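Beta-glucuronidase (Dictyoglomus thermophilum, PDB 6XXW) probably hydrolyses beta-D-glucuronides, releasing the terminal glucuronic acid. Local coordinates at residues F522-F534 / R576-R588. Numbering follows the deposited sequence.
Sequences FTEEYQQEMIKRF and RQPKMVAHFLKER
Glu524 and Met580 join two neighbouring helices near their N-terminal ends through one direct hydrogen bond: Met580 N donates to Glu524 OE1 over 2.9 Å, with an N-H...O angle of 152°, the oxygen being approached almost in line with its C-O bond. The extended glutamate thus serves the amide of Met580, while its OE2 is held by Gly513 N and by His515 of a second subunit. A water adds a second bridge, accepting from Val581 N (3.0 Å) and donating to Glu524 O and Gln527 OE1.

Van der Waals contacts follow down the helices. The Met580 chain bends at chi3 (-45°), and its CE lies by Glu524 CB and 3.3 Å from Glu525 OE2, which also bonds His515 ND1. Val581 wedges between two side chains: its CG1 lies 3.5 Å from Gln527 CD, and its CG2 meets Ile531 CD1 at 3.7 Å. Phe584 reaches across to Lys532, whose CB lies 3.7 Å from Phe584 CZ. Ile531 CG2 also touches Leu585 CD2.

The axes of helix segments 524-534 and 580-588 come within 8.9 Å and run in the same general direction, 28° apart, pairing the helices before and after TIM-barrel strand 544-550. Helix 482-497 packs on 524-538 through Met530 and Phe534, and helix 319-332 meets Leu585.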
ATOM      1  N   PHE A 522      13.806  -3.810  -1.176  1.00 14.80           N
ATOM      2  CA  PHE A 522      12.451  -3.817  -0.612  1.00 12.87           C
ATOM      3  C   PHE A 522      11.381  -3.637  -1.691  1.00 17.08           C
ATOM      4  O   PHE A 522      10.193  -3.637  -1.361  1.00 16.39           O
ATOM      5  CB  PHE A 522      12.248  -2.783   0.513  1.00 16.30           C
ATOM      6  CG  PHE A 522      13.007  -3.126   1.785  1.00 14.69           C
ATOM      7  CD1 PHE A 522      14.264  -2.582   2.026  1.00 15.25           C
ATOM      8  CD2 PHE A 522      12.464  -4.006   2.723  1.00 15.99           C
ATOM      9  CE1 PHE A 522      14.981  -2.909   3.192  1.00 16.57           C
ATOM     10  CE2 PHE A 522      13.180  -4.336   3.901  1.00 16.28           C
ATOM     11  CZ  PHE A 522      14.434  -3.788   4.120  1.00 23.12           C
ATOM     12  N   THR A 523      11.750  -3.531  -2.962  1.00 18.37           N
ATOM     13  CA  THR A 523      10.753  -3.461  -4.022  1.00 16.13           C
ATOM     14  C   THR A 523      10.496  -4.857  -4.589  1.00 16.28           C
ATOM     15  O   THR A 523      11.319  -5.764  -4.463  1.00 17.00           O
ATOM     16  CB  THR A 523      11.208  -2.520  -5.139  1.00 16.51           C
ATOM     17  OG1 THR A 523      12.389  -3.044  -5.756  1.00 13.27           O
ATOM     18  CG2 THR A 523      11.538  -1.134  -4.560  1.00 15.13           C
ATOM     19  N   GLU A 524       9.327  -5.017  -5.217  1.00 15.97           N
ATOM     20  CA  GLU A 524       9.027  -6.279  -5.886  1.00 14.92           C
ATOM     21  C   GLU A 524      10.002  -6.550  -7.022  1.00 17.80           C
ATOM     22  O   GLU A 524      10.351  -7.712  -7.278  1.00 15.02           O
ATOM     23  CB  GLU A 524       7.581  -6.270  -6.404  1.00 14.62           C
ATOM     24  CG  GLU A 524       6.535  -6.066  -5.308  1.00 17.78           C
ATOM     25  CD  GLU A 524       5.107  -6.379  -5.779  1.00 20.27           C
ATOM     26  OE1 GLU A 524       4.949  -7.265  -6.652  1.00 18.71           O
ATOM     27  OE2 GLU A 524       4.157  -5.739  -5.281  1.00 19.67           O
ATOM     28  N   GLU A 525      10.466  -5.491  -7.705  1.00 14.98           N
ATOM     29  CA  GLU A 525      11.417  -5.666  -8.797  1.00 21.70           C
ATOM     30  C   GLU A 525      12.732  -6.248  -8.295  1.00 17.81           C
ATOM     31  O   GLU A 525      13.305  -7.142  -8.928  1.00 17.35           O
ATOM     32  CB  GLU A 525      11.667  -4.328  -9.499  1.00 18.85           C
ATOM     33  CG  GLU A 525      10.561  -3.945 -10.484  1.00 19.93           C
ATOM     34  CD  GLU A 525       9.329  -3.390  -9.787  1.00 22.40           C
ATOM     35  OE1 GLU A 525       9.405  -3.119  -8.562  1.00 19.31           O
ATOM     36  OE2 GLU A 525       8.290  -3.229 -10.461  1.00 19.85           O
ATOM     37  N   TYR A 526      13.241  -5.731  -7.172  1.00 14.77           N
ATOM     38  CA  TYR A 526      14.522  -6.209  -6.677  1.00 18.33           C
ATOM     39  C   TYR A 526      14.429  -7.675  -6.296  1.00 17.58           C
ATOM     40  O   TYR A 526      15.331  -8.462  -6.607  1.00 17.98           O
ATOM     41  CB  TYR A 526      14.984  -5.366  -5.488  1.00 17.41           C
ATOM     42  CG  TYR A 526      16.458  -5.551  -5.171  1.00 16.10           C
ATOM     43  CD1 TYR A 526      16.888  -6.622  -4.383  1.00 16.77           C
ATOM     44  CD2 TYR A 526      17.414  -4.686  -5.682  1.00 14.76           C
ATOM     45  CE1 TYR A 526      18.232  -6.815  -4.101  1.00 19.13           C
ATOM     46  CE2 TYR A 526      18.761  -4.857  -5.396  1.00 19.68           C
ATOM     47  CZ  TYR A 526      19.163  -5.930  -4.605  1.00 21.04           C
ATOM     48  OH  TYR A 526      20.494  -6.116  -4.320  1.00 19.93           O
ATOM     49  N   GLN A 527      13.329  -8.062  -5.641  1.00 14.06           N
ATOM     50  CA  GLN A 527      13.143  -9.459  -5.272  1.00 15.41           C
ATOM     51  C   GLN A 527      13.161 -10.357  -6.509  1.00 21.32           C
ATOM     52  O   GLN A 527      13.846 -11.389  -6.529  1.00 17.05           O
ATOM     53  CB  GLN A 527      11.843  -9.621  -4.476  1.00 16.51           C
ATOM     54  CG  GLN A 527      11.476 -11.084  -4.176  1.00 17.84           C
ATOM     55  CD  GLN A 527      10.088 -11.213  -3.557  1.00 17.90           C
ATOM     56  OE1 GLN A 527       9.167 -10.488  -3.922  1.00 17.84           O
ATOM     57  NE2 GLN A 527       9.937 -12.143  -2.625  1.00 18.00           N
ATOM     58  N   GLN A 528      12.434  -9.966  -7.562  1.00 14.31           N
ATOM     59  CA  GLN A 528      12.392 -10.779  -8.778  1.00 16.89           C
ATOM     60  C   GLN A 528      13.750 -10.825  -9.475  1.00 18.37           C
ATOM     61  O   GLN A 528      14.172 -11.888  -9.941  1.00 19.78           O
ATOM     62  CB  GLN A 528      11.312 -10.253  -9.747  1.00 18.25           C
ATOM     63  CG  GLN A 528      11.363 -10.878 -11.156  1.00 15.77           C
ATOM     64  CD  GLN A 528      10.098 -10.639 -11.974  1.00 26.30           C
ATOM     65  OE1 GLN A 528       8.999 -11.001 -11.561  1.00 24.58           O
ATOM     66  NE2 GLN A 528      10.254 -10.021 -13.138  1.00 29.54           N
ATOM     67  N   GLU A 529      14.445  -9.687  -9.575  1.00 15.08           N
ATOM     68  CA  GLU A 529      15.724  -9.686 -10.283  1.00 19.72           C
ATOM     69  C   GLU A 529      16.765 -10.512  -9.535  1.00 21.88           C
ATOM     70  O   GLU A 529      17.523 -11.274 -10.145  1.00 19.30           O
ATOM     71  CB  GLU A 529      16.218  -8.253 -10.481  1.00 19.71           C
ATOM     72  CG  GLU A 529      17.458  -8.134 -11.367  1.00 28.92           C
ATOM     73  CD  GLU A 529      17.196  -8.520 -12.818  1.00 35.31           C
ATOM     74  OE1 GLU A 529      16.040  -8.410 -13.283  1.00 35.08           O
ATOM     75  OE2 GLU A 529      18.160  -8.943 -13.495  1.00 43.07           O
ATOM     76  N   MET A 530      16.815 -10.371  -8.213  1.00 16.92           N
ATOM     77  CA  MET A 530      17.741 -11.175  -7.426  1.00 20.11           C
ATOM     78  C   MET A 530      17.480 -12.662  -7.644  1.00 16.50           C
ATOM     79  O   MET A 530      18.397 -13.433  -7.948  1.00 16.70           O
ATOM     80  CB  MET A 530      17.607 -10.812  -5.947  1.00 17.82           C
ATOM     81  CG  MET A 530      18.426 -11.719  -5.041  1.00 20.63           C
ATOM     82  SD  MET A 530      18.158 -11.338  -3.298  1.00 22.52           S
ATOM     83  CE  MET A 530      19.311 -12.497  -2.530  1.00 20.27           C
ATOM     84  N   ILE A 531      16.220 -13.077  -7.533  1.00 16.72           N
ATOM     85  CA  ILE A 531      15.901 -14.496  -7.657  1.00 20.22           C
ATOM     86  C   ILE A 531      16.223 -14.984  -9.064  1.00 22.30           C
ATOM     87  O   ILE A 531      16.800 -16.065  -9.249  1.00 16.97           O
ATOM     88  CB  ILE A 531      14.426 -14.735  -7.269  1.00 20.93           C
ATOM     89  CG1 ILE A 531      14.280 -14.718  -5.742  1.00 19.81           C
ATOM     90  CG2 ILE A 531      13.904 -16.034  -7.853  1.00 15.22           C
ATOM     91  CD1 ILE A 531      12.838 -14.643  -5.260  1.00 18.07           C
ATOM     92  N   LYS A 532      15.915 -14.163 -10.074  1.00 16.80           N
ATOM     93  CA  LYS A 532      16.188 -14.527 -11.464  1.00 20.92           C
ATOM     94  C   LYS A 532      17.678 -14.740 -11.708  1.00 20.56           C
ATOM     95  O   LYS A 532      18.074 -15.678 -12.411  1.00 21.70           O
ATOM     96  CB  LYS A 532      15.644 -13.438 -12.393  1.00 21.78           C
ATOM     97  CG  LYS A 532      15.964 -13.630 -13.858  1.00 28.22           C
ATOM     98  CD  LYS A 532      15.257 -12.575 -14.709  1.00 32.36           C
ATOM     99  CE  LYS A 532      16.001 -11.243 -14.695  1.00 39.08           C
ATOM    100  NZ  LYS A 532      15.483 -10.288 -15.736  1.00 47.97           N
ATOM    101  N   ARG A 533      18.521 -13.881 -11.139  1.00 20.03           N
ATOM    102  CA  ARG A 533      19.957 -13.998 -11.371  0.53 21.18           C
ATOM    103  C   ARG A 533      20.542 -15.193 -10.629  1.00 18.81           C
ATOM    104  O   ARG A 533      21.454 -15.858 -11.133  1.00 21.51           O
ATOM    105  CB  ARG A 533      20.654 -12.704 -10.954  0.53 18.60           C
ATOM    106  CG  ARG A 533      20.280 -11.517 -11.832  0.53 22.65           C
ATOM    107  CD  ARG A 533      21.035 -10.278 -11.412  0.53 24.01           C
ATOM    108  NE  ARG A 533      22.419 -10.308 -11.875  0.53 27.32           N
ATOM    109  CZ  ARG A 533      23.101  -9.232 -12.256  0.53 27.19           C
ATOM    110  NH1 ARG A 533      22.522  -8.038 -12.227  0.53 29.92           N
ATOM    111  NH2 ARG A 533      24.360  -9.347 -12.659  0.53 29.46           N
ATOM    112  N   PHE A 534      20.037 -15.473  -9.429  1.00 18.95           N
ATOM    113  CA  PHE A 534      20.481 -16.662  -8.702  1.00 17.95           C
ATOM    114  C   PHE A 534      20.211 -17.932  -9.516  1.00 21.33           C
ATOM    115  O   PHE A 534      21.104 -18.766  -9.702  1.00 20.59           O
ATOM    116  CB  PHE A 534      19.776 -16.745  -7.346  1.00 17.42           C
ATOM    117  CG  PHE A 534      20.497 -16.061  -6.214  1.00 20.39           C
ATOM    118  CD1 PHE A 534      20.688 -14.686  -6.207  1.00 20.23           C
ATOM    119  CD2 PHE A 534      20.957 -16.800  -5.127  1.00 20.75           C
ATOM    120  CE1 PHE A 534      21.332 -14.063  -5.140  1.00 17.33           C
ATOM    121  CE2 PHE A 534      21.612 -16.185  -4.067  1.00 17.26           C
ATOM    122  CZ  PHE A 534      21.794 -14.815  -4.066  1.00 15.98           C
ATOM    123  N   ARG A 576      -1.766 -14.833   1.296  1.00 17.49           N
ATOM    124  CA  ARG A 576      -1.678 -15.873   0.266  1.00 13.69           C
ATOM    125  C   ARG A 576      -2.039 -15.349  -1.130  1.00 20.66           C
ATOM    126  O   ARG A 576      -2.693 -16.043  -1.918  1.00 19.65           O
ATOM    127  CB  ARG A 576      -2.544 -17.088   0.632  1.00 14.87           C
ATOM    128  CG  ARG A 576      -1.779 -18.196   1.363  1.00 19.86           C
ATOM    129  CD  ARG A 576      -1.218 -17.705   2.676  1.00 17.75           C
ATOM    130  NE  ARG A 576      -0.558 -18.777   3.418  1.00 22.08           N
ATOM    131  CZ  ARG A 576       0.182 -18.587   4.503  1.00 23.96           C
ATOM    132  NH1 ARG A 576       0.352 -17.358   4.978  1.00 19.04           N
ATOM    133  NH2 ARG A 576       0.742 -19.630   5.117  1.00 22.45           N
ATOM    134  N   GLN A 577      -1.586 -14.136  -1.455  1.00 14.11           N
ATOM    135  CA  GLN A 577      -1.704 -13.610  -2.814  1.00 13.99           C
ATOM    136  C   GLN A 577      -0.319 -13.328  -3.395  1.00 17.76           C
ATOM    137  O   GLN A 577       0.608 -12.986  -2.657  1.00 16.51           O
ATOM    138  CB  GLN A 577      -2.540 -12.320  -2.850  1.00 14.86           C
ATOM    139  CG  GLN A 577      -3.982 -12.479  -2.371  1.00 18.91           C
ATOM    140  CD  GLN A 577      -4.752 -13.563  -3.111  1.00 22.58           C
ATOM    141  OE1 GLN A 577      -4.526 -13.813  -4.297  1.00 16.72           O
ATOM    142  NE2 GLN A 577      -5.682 -14.205  -2.409  1.00 26.71           N
ATOM    143  N   PRO A 578      -0.147 -13.451  -4.710  1.00 18.08           N
ATOM    144  CA  PRO A 578       1.212 -13.480  -5.269  1.00 17.44           C
ATOM    145  C   PRO A 578       1.832 -12.098  -5.412  1.00 16.57           C
ATOM    146  O   PRO A 578       1.162 -11.124  -5.764  1.00 21.24           O
ATOM    147  CB  PRO A 578       1.006 -14.123  -6.647  1.00 15.62           C
ATOM    148  CG  PRO A 578      -0.413 -13.701  -7.039  1.00 18.18           C
ATOM    149  CD  PRO A 578      -1.183 -13.721  -5.727  1.00 17.02           C
ATOM    150  N   LYS A 579       3.143 -12.022  -5.167  1.00 15.08           N
ATOM    151  CA  LYS A 579       3.913 -10.862  -5.582  1.00 10.39           C
ATOM    152  C   LYS A 579       4.411 -11.073  -7.010  1.00 18.47           C
ATOM    153  O   LYS A 579       4.221 -12.134  -7.602  1.00 18.29           O
ATOM    154  CB  LYS A 579       5.074 -10.599  -4.614  1.00 15.05           C
ATOM    155  CG  LYS A 579       4.607 -10.302  -3.194  1.00 12.95           C
ATOM    156  CD  LYS A 579       5.812 -10.074  -2.269  1.00 18.18           C
ATOM    157  CE  LYS A 579       5.409 -10.233  -0.802  1.00 19.93           C
ATOM    158  NZ  LYS A 579       6.592 -10.211   0.119  1.00 16.85           N
ATOM    159  N   MET A 580       5.073 -10.049  -7.566  1.00 15.43           N
ATOM    160  CA  MET A 580       5.565 -10.135  -8.938  1.00 19.52           C
ATOM    161  C   MET A 580       6.386 -11.403  -9.177  1.00 17.31           C
ATOM    162  O   MET A 580       6.170 -12.119 -10.162  1.00 19.53           O
ATOM    163  CB  MET A 580       6.390  -8.891  -9.271  1.00 18.59           C
ATOM    164  CG  MET A 580       6.662  -8.726 -10.748  1.00 32.82           C
ATOM    165  SD  MET A 580       7.661  -7.249 -11.045  1.00 36.55           S
ATOM    166  CE  MET A 580       6.796  -6.108  -9.992  1.00 20.08           C
ATOM    167  N   VAL A 581       7.324 -11.710  -8.273  1.00 15.02           N
ATOM    168  CA  VAL A 581       8.220 -12.842  -8.515  1.00 14.90           C
ATOM    169  C   VAL A 581       7.487 -14.182  -8.519  1.00 17.57           C
ATOM    170  O   VAL A 581       7.990 -15.142  -9.112  1.00 19.96           O
ATOM    171  CB  VAL A 581       9.366 -12.866  -7.481  1.00 16.71           C
ATOM    172  CG1 VAL A 581       8.855 -13.273  -6.131  1.00 19.65           C
ATOM    173  CG2 VAL A 581      10.492 -13.809  -7.942  1.00 18.86           C
ATOM    174  N   ALA A 582       6.309 -14.279  -7.885  1.00 17.86           N
ATOM    175  CA  ALA A 582       5.514 -15.506  -7.994  1.00 18.39           C
ATOM    176  C   ALA A 582       5.219 -15.843  -9.449  1.00 18.04           C
ATOM    177  O   ALA A 582       5.240 -17.014  -9.845  1.00 15.81           O
ATOM    178  CB  ALA A 582       4.205 -15.372  -7.217  1.00 16.62           C
ATOM    179  N   HIS A 583       4.938 -14.826 -10.267  1.00 19.45           N
ATOM    180  CA  HIS A 583       4.663 -15.091 -11.673  1.00 19.57           C
ATOM    181  C   HIS A 583       5.924 -15.463 -12.442  1.00 17.43           C
ATOM    182  O   HIS A 583       5.864 -16.303 -13.347  1.00 21.00           O
ATOM    183  CB  HIS A 583       3.956 -13.879 -12.273  1.00 22.72           C
ATOM    184  CG  HIS A 583       2.766 -13.465 -11.475  1.00 17.21           C
ATOM    185  ND1 HIS A 583       1.564 -14.135 -11.546  1.00 16.65           N
ATOM    186  CD2 HIS A 583       2.614 -12.513 -10.523  1.00 19.28           C
ATOM    187  CE1 HIS A 583       0.705 -13.576 -10.711  1.00 20.28           C
ATOM    188  NE2 HIS A 583       1.318 -12.595 -10.072  1.00 19.54           N
ATOM    189  N   PHE A 584       7.073 -14.875 -12.098  1.00 17.89           N
ATOM    190  CA  PHE A 584       8.329 -15.328 -12.693  1.00 18.55           C
ATOM    191  C   PHE A 584       8.570 -16.806 -12.391  1.00 18.60           C
ATOM    192  O   PHE A 584       8.920 -17.588 -13.282  1.00 18.69           O
ATOM    193  CB  PHE A 584       9.507 -14.486 -12.184  1.00 17.82           C
ATOM    194  CG  PHE A 584      10.854 -15.092 -12.503  1.00 18.56           C
ATOM    195  CD1 PHE A 584      11.426 -14.924 -13.752  1.00 26.27           C
ATOM    196  CD2 PHE A 584      11.522 -15.873 -11.568  1.00 20.53           C
ATOM    197  CE1 PHE A 584      12.666 -15.504 -14.055  1.00 25.22           C
ATOM    198  CE2 PHE A 584      12.741 -16.467 -11.868  1.00 24.00           C
ATOM    199  CZ  PHE A 584      13.314 -16.279 -13.114  1.00 27.48           C
ATOM    200  N   LEU A 585       8.371 -17.211 -11.137  1.00 16.75           N
ATOM    201  CA  LEU A 585       8.612 -18.610 -10.771  1.00 16.12           C
ATOM    202  C   LEU A 585       7.619 -19.547 -11.453  1.00 19.45           C
ATOM    203  O   LEU A 585       7.992 -20.641 -11.898  1.00 17.90           O
ATOM    204  CB  LEU A 585       8.560 -18.771  -9.251  1.00 16.99           C
ATOM    205  CG  LEU A 585       9.733 -18.143  -8.477  1.00 21.08           C
ATOM    206  CD1 LEU A 585       9.499 -18.208  -6.970  1.00 19.32           C
ATOM    207  CD2 LEU A 585      11.081 -18.765  -8.860  1.00 18.89           C
ATOM    208  N   LYS A 586       6.351 -19.136 -11.561  1.00 18.99           N
ATOM    209  CA  LYS A 586       5.385 -19.968 -12.273  1.00 21.34           C
ATOM    210  C   LYS A 586       5.838 -20.235 -13.700  1.00 22.15           C
ATOM    211  O   LYS A 586       5.725 -21.363 -14.195  1.00 19.35           O
ATOM    212  CB  LYS A 586       4.004 -19.306 -12.277  1.00 17.51           C
ATOM    213  CG  LYS A 586       2.882 -20.158 -12.904  1.00 19.53           C
ATOM    214  CD  LYS A 586       1.534 -19.455 -12.772  1.00 22.52           C
ATOM    215  CE  LYS A 586       0.465 -20.073 -13.670  1.00 23.31           C
ATOM    216  NZ  LYS A 586       0.111 -21.467 -13.295  1.00 25.98           N
ATOM    217  N   GLU A 587       6.349 -19.205 -14.380  1.00 20.71           N
ATOM    218  CA  GLU A 587       6.753 -19.374 -15.769  1.00 28.09           C
ATOM    219  C   GLU A 587       8.012 -20.227 -15.877  1.00 25.65           C
ATOM    220  O   GLU A 587       8.083 -21.127 -16.723  1.00 25.93           O
ATOM    221  CB  GLU A 587       6.958 -18.013 -16.431  1.00 28.40           C
ATOM    222  CG  GLU A 587       6.874 -18.081 -17.952  1.00 47.72           C
ATOM    223  CD  GLU A 587       7.829 -17.125 -18.640  1.00 59.74           C
ATOM    224  OE1 GLU A 587       8.295 -17.443 -19.756  1.00 63.71           O
ATOM    225  OE2 GLU A 587       8.112 -16.051 -18.065  1.00 66.42           O
ATOM    226  N   ARG A 588       9.015 -19.964 -15.029  1.00 19.54           N
ATOM    227  CA  ARG A 588      10.207 -20.805 -15.011  1.00 19.00           C
ATOM    228  C   ARG A 588       9.845 -22.254 -14.706  1.00 20.98           C
ATOM    229  O   ARG A 588      10.171 -23.169 -15.474  1.00 23.33           O
ATOM    230  CB  ARG A 588      11.204 -20.280 -13.976  1.00 19.84           C
ATOM    231  CG  ARG A 588      12.380 -21.217 -13.690  1.00 22.37           C
ATOM    232  CD  ARG A 588      13.444 -20.542 -12.825  1.00 20.32           C
ATOM    233  NE  ARG A 588      14.480 -21.477 -12.361  1.00 18.39           N
ATOM    234  CZ  ARG A 588      15.511 -21.897 -13.091  1.00 21.63           C
ATOM    235  NH1 ARG A 588      15.671 -21.462 -14.345  1.00 23.23           N
ATOM    236  NH2 ARG A 588      16.386 -22.757 -12.572  1.00 18.93           N
TER
HETATM  237  O   HOH W   1       8.522  -9.713  -6.430  1.00 17.05           O